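Local structure of heme utilization cystosolic carrier protein HutX (Pectobacterium carotovorum, 2PH0) at residues Glu7-Asn12 / Glu18-Lys23; Ala30-Leu35 / Cys40-Gly45; Phe110-Phe115 / Asp119-Val124. The protein probably binds heme and carries it through the bacterial cytosol during heme utilisation. All coordinates share one frame; numbering follows the deposited sequence.

Contact 1: residues Glu7-Asn12 / Glu18-Lys23; sequences ELLATN and EDIAGK
The first two of three short helices near the N-terminus, 5-10 and 17-23, meet where Leu8 and the end of Leu9 meet Ile20. Ile20 serves both leucines, each with a different branch. Its CG2 lies 3.8 Å from Leu8 CD2, while CD1, at the end of the longer arm, lies 3.9 Å from Leu9 CD2. The division follows from the isoleucine's first torsion (-65°), which swings CG1 away from the carbonyl carbon to lie beside the backbone N and leaves CG2 next to the carbonyl. The side chains meet at a slant, and the two branches let one isoleucine bridge two consecutive residues of the opposing helix. Pro13 and Val31, the latter on helix 28-33, also touch Ile20, and Val31 touches Leu9 as well, making this a three-helix cluster.

Behind Leu8, the helix end is tied down locally: Leu8 O accepts from Thr11 N (3.1 Å), just before Asn12 leaves the helix with positive phi. Between the helices themselves everything is carbon against carbon, so the pairing rests on fit and the exclusion of water, with no directional bond to fix its angle.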
loop_
_atom_site.group_PDB
_atom_site.type_symbol
_atom_site.label_atom_id
_atom_site.label_comp_id
_atom_site.label_asym_id
_atom_site.label_seq_id
_atom_site.Cartn_x
_atom_site.Cartn_y
_atom_site.Cartn_z
ATOM N N GLU B 7 -16.353 18.291 18.262
ATOM C CA GLU B 7 -16.668 19.659 17.855
ATOM C C GLU B 7 -15.913 20.054 16.592
ATOM O O GLU B 7 -16.441 20.770 15.738
ATOM C CB GLU B 7 -16.331 20.633 18.981
ATOM C CG GLU B 7 -17.154 20.416 20.241
ATOM C CD GLU B 7 -16.738 21.336 21.368
ATOM O OE1 GLU B 7 -15.521 21.434 21.630
ATOM O OE2 GLU B 7 -17.626 21.954 21.997
ATOM N N LEU B 8 -14.673 19.593 16.470
ATOM C CA LEU B 8 -13.882 19.917 15.294
ATOM C C LEU B 8 -14.494 19.307 14.040
ATOM O O LEU B 8 -14.604 19.964 13.006
ATOM C CB LEU B 8 -12.444 19.400 15.446
ATOM C CG LEU B 8 -11.613 19.499 14.163
ATOM C CD1 LEU B 8 -11.481 20.964 13.757
ATOM C CD2 LEU B 8 -10.246 18.871 14.380
ATOM N N LEU B 9 -14.893 18.044 14.130
ATOM C CA LEU B 9 -15.454 17.361 12.972
ATOM C C LEU B 9 -16.773 17.949 12.501
ATOM O O LEU B 9 -17.085 17.907 11.313
ATOM C CB LEU B 9 -15.600 15.865 13.271
ATOM C CG LEU B 9 -14.252 15.182 13.514
ATOM C CD1 LEU B 9 -14.460 13.711 13.859
ATOM C CD2 LEU B 9 -13.383 15.328 12.274
ATOM N N ALA B 10 -17.539 18.514 13.425
ATOM C CA ALA B 10 -18.819 19.118 13.068
ATOM C C ALA B 10 -18.637 20.423 12.282
ATOM O O ALA B 10 -19.587 20.921 11.673
ATOM C CB ALA B 10 -19.642 19.369 14.318
ATOM N N THR B 11 -17.428 20.977 12.300
ATOM C CA THR B 11 -17.149 22.207 11.564
ATOM C C THR B 11 -16.765 21.819 10.142
ATOM O O THR B 11 -16.422 22.664 9.323
ATOM C CB THR B 11 -15.990 23.013 12.186
ATOM O OG1 THR B 11 -14.761 22.288 12.040
ATOM C CG2 THR B 11 -16.252 23.266 13.659
ATOM N N ASN B 12 -16.819 20.520 9.873
ATOM C CA ASN B 12 -16.497 19.971 8.563
ATOM C C ASN B 12 -15.139 20.376 8.005
ATOM O O ASN B 12 -15.061 21.089 7.007
ATOM C CB ASN B 12 -17.582 20.351 7.553
ATOM C CG ASN B 12 -18.967 19.965 8.017
ATOM O OD1 ASN B 12 -19.194 18.842 8.463
ATOM N ND2 ASN B 12 -19.909 20.897 7.906
ATOM N N GLU B 18 -6.278 11.991 8.600
ATOM C CA GLU B 18 -5.046 11.506 9.209
ATOM C C GLU B 18 -4.417 12.574 10.085
ATOM O O GLU B 18 -3.930 12.278 11.178
ATOM C CB GLU B 18 -4.028 11.087 8.146
ATOM C CG GLU B 18 -4.214 9.689 7.598
ATOM C CD GLU B 18 -5.279 9.608 6.532
ATOM O OE1 GLU B 18 -5.859 10.662 6.168
ATOM O OE2 GLU B 18 -5.535 8.482 6.059
ATOM N N ASP B 19 -4.415 13.814 9.604
ATOM C CA ASP B 19 -3.837 14.913 10.370
ATOM C C ASP B 19 -4.664 15.222 11.612
ATOM O O ASP B 19 -4.132 15.644 12.635
ATOM C CB ASP B 19 -3.699 16.169 9.504
ATOM C CG ASP B 19 -2.683 15.997 8.387
ATOM O OD1 ASP B 19 -1.647 15.337 8.624
ATOM O OD2 ASP B 19 -2.913 16.528 7.280
ATOM N N ILE B 20 -5.969 15.003 11.525
ATOM C CA ILE B 20 -6.835 15.248 12.664
ATOM C C ILE B 20 -6.561 14.194 13.725
ATOM O O ILE B 20 -6.573 14.486 14.917
ATOM C CB ILE B 20 -8.319 15.213 12.246
ATOM C CG1 ILE B 20 -8.598 16.367 11.277
ATOM C CG2 ILE B 20 -9.209 15.314 13.477
ATOM C CD1 ILE B 20 -9.965 16.323 10.623
ATOM N N ALA B 21 -6.305 12.966 13.284
ATOM C CA ALA B 21 -6.013 11.883 14.207
ATOM C C ALA B 21 -4.736 12.226 14.961
ATOM O O ALA B 21 -4.638 12.013 16.169
ATOM C CB ALA B 21 -5.833 10.574 13.445
ATOM N N GLY B 22 -3.765 12.769 14.236
ATOM C CA GLY B 22 -2.500 13.118 14.847
ATOM C C GLY B 22 -2.658 14.263 15.819
ATOM O O GLY B 22 -2.072 14.250 16.898
ATOM N N LYS B 23 -3.461 15.250 15.432
ATOM C CA LYS B 23 -3.703 16.421 16.263
ATOM C C LYS B 23 -4.324 16.012 17.592
ATOM O O LYS B 23 -4.140 16.684 18.604
ATOM C CB LYS B 23 -4.630 17.399 15.537
ATOM C CG LYS B 23 -4.862 18.708 16.281
ATOM C CD LYS B 23 -5.725 19.671 15.474
ATOM C CE LYS B 23 -5.860 21.010 16.194
ATOM N NZ LYS B 23 -6.647 22.010 15.418
#

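Contact 2: residues Ala30-Leu35 / Cys40-Gly45; sequences AVVEAL and CTLATG
No ring takes part here, and the one flat side-chain group nearby, the carboxylate of Glu33, does none of the touching, so there are no stacked faces or edges: Val32, Leu35, Cys40 and Leu42 meet through methyl groups, methylenes and a sulfur. Val32 CG1 is the hub. It sits 3.6 Å from Cys40 SG and 3.9 Å from Leu42 CD2, spanning two residues whose side chains leave the same side of the strand. Its valine torsion (172°) puts CG1 opposite the backbone N, and the thiol of Cys40 adopts the equivalent position (-179°), which carries SG out from the strand to meet that methyl. SG also comes within 3.7 Å of Val32 O, a packing distance.

This is a helix laid on a beta-sheet: helix 28-33 runs out into a turn, and a short connection of four residues returns the chain as strand 40-44, an outermost strand, within this chain, of the antiparallel sheet. Val32 and Leu42 both reach Ala109 of the adjoining strand 107-115, and Val32 also touches Leu17 of helix 17-23, so the helix spans more than the strand that follows it.

Toward the connection, where the two segments draw together, Leu35 closes the contact low on its side chain. Its CB is 3.9 Å from Cys40 CB, and one terminal methyl, CD1, reaches the same atom at 4.0 Å, so the cysteine methylene is held by two carbons of one leucine. Further along the strand, Leu42 splits its methyls between neighbouring residues: CD2 goes to Val32, whereas CD1 rests 4.0 Å from the backbone CA of Glu33. The CB of Glu33 points away from the strand, although CG still passes 4.4 Å from Leu42 CD1.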
loop_
_atom_site.group_PDB
_atom_site.type_symbol
_atom_site.label_atom_id
_atom_site.label_comp_id
_atom_site.label_asym_id
_atom_site.label_seq_id
_atom_site.Cartn_x
_atom_site.Cartn_y
_atom_site.Cartn_z
ATOM N N ALA B 30 -10.691 6.263 15.311
ATOM C CA ALA B 30 -11.273 7.084 16.369
ATOM C C ALA B 30 -11.884 8.344 15.751
ATOM O O ALA B 30 -12.998 8.746 16.102
ATOM C CB ALA B 30 -10.201 7.455 17.397
ATOM N N VAL B 31 -11.157 8.954 14.820
ATOM C CA VAL B 31 -11.636 10.149 14.144
ATOM C C VAL B 31 -12.870 9.840 13.299
ATOM O O VAL B 31 -13.862 10.560 13.360
ATOM C CB VAL B 31 -10.540 10.749 13.235
ATOM C CG1 VAL B 31 -11.064 11.972 12.520
ATOM C CG2 VAL B 31 -9.325 11.108 14.071
ATOM N N VAL B 32 -12.815 8.761 12.522
ATOM C CA VAL B 32 -13.936 8.383 11.663
ATOM C C VAL B 32 -15.199 8.058 12.450
ATOM O O VAL B 32 -16.311 8.422 12.047
ATOM C CB VAL B 32 -13.538 7.192 10.769
ATOM C CG1 VAL B 32 -14.742 6.658 10.006
ATOM C CG2 VAL B 32 -12.458 7.649 9.796
ATOM N N GLU B 33 -15.011 7.385 13.579
ATOM C CA GLU B 33 -16.093 6.988 14.471
ATOM C C GLU B 33 -16.790 8.218 15.051
ATOM O O GLU B 33 -17.951 8.154 15.469
ATOM C CB GLU B 33 -15.496 6.133 15.593
ATOM C CG GLU B 33 -16.444 5.633 16.646
ATOM C CD GLU B 33 -15.758 4.657 17.585
ATOM O OE1 GLU B 33 -14.765 5.051 18.244
ATOM O OE2 GLU B 33 -16.208 3.494 17.656
ATOM N N ALA B 34 -16.071 9.335 15.070
ATOM C CA ALA B 34 -16.597 10.585 15.608
ATOM C C ALA B 34 -17.226 11.496 14.558
ATOM O O ALA B 34 -17.759 12.553 14.895
ATOM C CB ALA B 34 -15.492 11.332 16.330
ATOM N N LEU B 35 -17.164 11.104 13.289
ATOM C CA LEU B 35 -17.743 11.928 12.229
ATOM C C LEU B 35 -19.252 12.005 12.329
ATOM O O LEU B 35 -19.895 11.120 12.893
ATOM C CB LEU B 35 -17.400 11.368 10.843
ATOM C CG LEU B 35 -15.982 11.548 10.309
ATOM C CD1 LEU B 35 -15.720 10.525 9.197
ATOM C CD2 LEU B 35 -15.808 12.975 9.809
ATOM N N CYS B 40 -20.900 9.695 7.629
ATOM C CA CYS B 40 -20.302 8.388 7.843
ATOM C C CYS B 40 -21.232 7.288 8.328
ATOM O O CYS B 40 -22.075 7.493 9.210
ATOM C CB CYS B 40 -19.126 8.541 8.816
ATOM S SG CYS B 40 -18.214 7.020 9.187
ATOM N N THR B 41 -21.063 6.119 7.714
ATOM C CA THR B 41 -21.808 4.917 8.049
ATOM C C THR B 41 -20.735 3.876 8.358
ATOM O O THR B 41 -19.854 3.635 7.530
ATOM C CB THR B 41 -22.643 4.419 6.863
ATOM O OG1 THR B 41 -23.497 5.472 6.409
ATOM C CG2 THR B 41 -23.498 3.235 7.282
ATOM N N LEU B 42 -20.804 3.275 9.543
ATOM C CA LEU B 42 -19.824 2.268 9.952
ATOM C C LEU B 42 -20.355 0.841 9.867
ATOM O O LEU B 42 -21.552 0.598 9.992
ATOM C CB LEU B 42 -19.370 2.548 11.385
ATOM C CG LEU B 42 -18.776 3.936 11.639
ATOM C CD1 LEU B 42 -18.688 4.191 13.133
ATOM C CD2 LEU B 42 -17.404 4.034 10.988
ATOM N N ALA B 43 -19.448 -0.105 9.663
ATOM C CA ALA B 43 -19.809 -1.513 9.581
ATOM C C ALA B 43 -18.677 -2.322 10.205
ATOM O O ALA B 43 -17.566 -1.817 10.358
ATOM C CB ALA B 43 -20.023 -1.920 8.120
ATOM N N THR B 44 -18.961 -3.561 10.597
ATOM C CA THR B 44 -17.929 -4.398 11.200
ATOM C C THR B 44 -17.091 -5.035 10.101
ATOM O O THR B 44 -17.543 -5.174 8.962
ATOM C CB THR B 44 -18.534 -5.526 12.066
ATOM O OG1 THR B 44 -19.415 -6.319 11.263
ATOM C CG2 THR B 44 -19.298 -4.943 13.252
ATOM N N GLY B 45 -15.873 -5.427 10.450
ATOM C CA GLY B 45 -14.987 -6.037 9.475
ATOM C C GLY B 45 -15.517 -7.339 8.915
ATOM O O GLY B 45 -15.034 -7.820 7.894
#

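Contact 3: residues Phe110-Phe115 / Asp119-Val124; sequences FIERKF and DTASVV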
loop_
_atom_site.group_PDB
_atom_site.type_symbol
_atom_site.label_atom_id
_atom_site.label_comp_id
_atom_site.label_asym_id
_atom_site.label_seq_id
_atom_site.Cartn_x
_atom_site.Cartn_y
_atom_site.Cartn_z
ATOM N N PHE B 110 -17.981 4.077 5.372
ATOM C CA PHE B 110 -18.398 4.686 4.120
ATOM C C PHE B 110 -18.466 6.176 4.462
ATOM O O PHE B 110 -19.314 6.616 5.237
ATOM C CB PHE B 110 -19.766 4.149 3.690
ATOM C CG PHE B 110 -19.730 2.724 3.200
ATOM C CD1 PHE B 110 -19.647 1.660 4.095
ATOM C CD2 PHE B 110 -19.769 2.450 1.839
ATOM C CE1 PHE B 110 -19.604 0.337 3.628
ATOM C CE2 PHE B 110 -19.725 1.135 1.366
ATOM C CZ PHE B 110 -19.643 0.081 2.266
ATOM N N ILE B 111 -17.546 6.942 3.889
ATOM C CA ILE B 111 -17.435 8.362 4.190
ATOM C C ILE B 111 -17.726 9.264 3.010
ATOM O O ILE B 111 -17.159 9.090 1.937
ATOM C CB ILE B 111 -16.004 8.682 4.678
ATOM C CG1 ILE B 111 -15.620 7.743 5.823
ATOM C CG2 ILE B 111 -15.904 10.133 5.113
ATOM C CD1 ILE B 111 -14.181 7.882 6.270
ATOM N N GLU B 112 -18.611 10.235 3.217
ATOM C CA GLU B 112 -18.925 11.202 2.178
ATOM C C GLU B 112 -18.594 12.558 2.798
ATOM O O GLU B 112 -19.298 13.025 3.687
ATOM C CB GLU B 112 -20.401 11.120 1.785
ATOM C CG GLU B 112 -20.754 9.836 1.042
ATOM C CD GLU B 112 -22.217 9.761 0.611
ATOM O OE1 GLU B 112 -23.098 9.555 1.474
ATOM O OE2 GLU B 112 -22.484 9.906 -0.597
ATOM N N ARG B 113 -17.500 13.162 2.354
ATOM C CA ARG B 113 -17.080 14.452 2.898
ATOM C C ARG B 113 -16.295 15.247 1.864
ATOM O O ARG B 113 -15.895 14.719 0.832
ATOM C CB ARG B 113 -16.205 14.232 4.140
ATOM C CG ARG B 113 -14.926 13.450 3.853
ATOM C CD ARG B 113 -14.132 13.180 5.122
ATOM N NE ARG B 113 -13.510 14.386 5.661
ATOM C CZ ARG B 113 -12.294 14.811 5.339
ATOM N NH1 ARG B 113 -11.550 14.128 4.477
ATOM N NH2 ARG B 113 -11.819 15.922 5.882
ATOM N N LYS B 114 -16.078 16.526 2.136
ATOM C CA LYS B 114 -15.314 17.339 1.206
ATOM C C LYS B 114 -13.826 17.287 1.516
ATOM O O LYS B 114 -13.425 17.174 2.669
ATOM C CB LYS B 114 -15.787 18.793 1.244
ATOM C CG LYS B 114 -17.062 19.055 0.468
ATOM C CD LYS B 114 -17.383 20.539 0.437
ATOM C CE LYS B 114 -18.478 20.833 -0.566
ATOM N NZ LYS B 114 -18.065 20.400 -1.932
ATOM N N PHE B 115 -13.016 17.349 0.465
ATOM C CA PHE B 115 -11.567 17.361 0.600
ATOM C C PHE B 115 -11.055 18.378 -0.403
ATOM O O PHE B 115 -11.307 18.255 -1.602
ATOM C CB PHE B 115 -10.959 15.997 0.286
ATOM C CG PHE B 115 -9.458 15.976 0.376
ATOM C CD1 PHE B 115 -8.817 16.213 1.590
ATOM C CD2 PHE B 115 -8.683 15.739 -0.755
ATOM C CE1 PHE B 115 -7.424 16.217 1.674
ATOM C CE2 PHE B 115 -7.289 15.739 -0.683
ATOM C CZ PHE B 115 -6.659 15.979 0.534
ATOM N N ASP B 119 -16.402 17.290 -3.273
ATOM C CA ASP B 119 -17.104 16.159 -2.679
ATOM C C ASP B 119 -16.343 14.872 -2.952
ATOM O O ASP B 119 -15.936 14.611 -4.083
ATOM C CB ASP B 119 -18.516 16.032 -3.254
ATOM C CG ASP B 119 -19.419 17.173 -2.842
ATOM O OD1 ASP B 119 -19.360 17.586 -1.667
ATOM O OD2 ASP B 119 -20.199 17.648 -3.691
ATOM N N THR B 120 -16.151 14.071 -1.910
ATOM C CA THR B 120 -15.447 12.806 -2.053
ATOM C C THR B 120 -16.246 11.716 -1.358
ATOM O O THR B 120 -17.006 11.977 -0.425
ATOM C CB THR B 120 -14.015 12.871 -1.450
ATOM O OG1 THR B 120 -14.080 12.865 -0.018
ATOM C CG2 THR B 120 -13.307 14.144 -1.910
ATOM N N ALA B 121 -16.085 10.489 -1.839
ATOM C CA ALA B 121 -16.769 9.342 -1.273
ATOM C C ALA B 121 -15.759 8.212 -1.212
ATOM O O ALA B 121 -15.188 7.827 -2.236
ATOM C CB ALA B 121 -17.944 8.938 -2.149
ATOM N N SER B 122 -15.543 7.682 -0.017
ATOM C CA SER B 122 -14.581 6.602 0.150
ATOM C C SER B 122 -15.044 5.482 1.072
ATOM O O SER B 122 -15.921 5.660 1.919
ATOM C CB SER B 122 -13.252 7.164 0.672
ATOM O OG SER B 122 -13.429 7.882 1.893
ATOM N N VAL B 123 -14.456 4.311 0.872
ATOM C CA VAL B 123 -14.745 3.167 1.715
ATOM C C VAL B 123 -13.402 2.876 2.359
ATOM O O VAL B 123 -12.428 2.574 1.663
ATOM C CB VAL B 123 -15.189 1.935 0.919
ATOM C CG1 VAL B 123 -15.476 0.797 1.886
ATOM C CG2 VAL B 123 -16.423 2.258 0.097
ATOM N N VAL B 124 -13.344 2.992 3.677
ATOM C CA VAL B 124 -12.093 2.772 4.400
ATOM C C VAL B 124 -12.123 1.486 5.216
ATOM O O VAL B 124 -13.070 1.230 5.945
ATOM C CB VAL B 124 -11.801 3.958 5.330
ATOM C CG1 VAL B 124 -10.425 3.800 5.958
ATOM C CG2 VAL B 124 -11.878 5.277 4.531
HETATM O O HOH W 1 -14.650 10.511 1.697
HETATM O O HOH W 2 -11.894 12.310 2.224
#
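Arg113 and Thr120 face each other as a hydrogen-bonded pair of the antiparallel hairpin formed by strands 107-115 and 118-126, and the threonine conformation gives this pair an extra bond. With OG1 tucked between the backbone N and the carbonyl carbon (chi1 74°), the hydroxyl donates to Arg113 O at 2.7 Å, from 36° above the carbonyl plane. Thr120 N reaches the same oxygen at 2.8 Å from the opposite face, so a single residue grips it twice. Arg113 N donates in return to Thr120 O. The other threonine branch, CG2, is turned to Phe115 CB, 3.7 Å away.

Two waters extend this network. One donates to Thr120 OG1 and to Ile111 O and is bonded to Ser122 OG at 2.9 Å; the other donates to Thr120 OG1 and accepts from Arg113 NH1. The arginine's NH2 turns instead to the carbonyls of Gly15 and Pro13. At the next hydrogen-bonded pair, Ile111 N to Ser122 O and Ser122 N to Ile111 O are both 2.9 Å and nearer linear than the Arg113/Thr120 backbone bonds.

On the face bearing Phe110, Glu112 and Lys114, Val123 lies alongside Phe110, pointing the same way. Its CG2 approaches Phe110 CE2 to 3.7 Å, while CG1 sits over one ring face, displaced toward the rim. Near the turn, the lysine chain bends at its last torsion (chi4 -59°), bringing Lys114 NZ to Asp119 OD1 at 3.1 Å, a salt bridge whose hydrogen bond is weak; NZ also bonds Gly117 O.

Helix 148-160 packs on this same face: Phe154 meets Phe110 edge-to-face and touches Val123, and Arg155 forms a salt bridge with Glu112. In the plane of the sheet, strand 40-44 flanks the hairpin beside 107-115, and strand 132-137 pairs with 118-126.

In the fold
Contacts 1 and 2 are buried and apolar, whereas contact 3 passes from a buried end to an exposed turn and accordingly mixes methyl packing with backbone bonds, water and charge. Contact 1 lies farthest out, about 17 Å from the centre of the chain to its own centre, against about 10 and 8 Å for the others. Both its helices pack on helix 28-33: Leu9 CD1 lies 3.2 Å from Val31 O, and Ala21 also touches Val31. Contacts 2 and 3 share one sheet: Thr41 O and Phe110 N, 2.9 Å apart, probably bond neighbouring strands, and Val32 packs on Ile111. Contact 2 thus mediates between helical cluster and sheet, while contacts 1 and 3 do not touch.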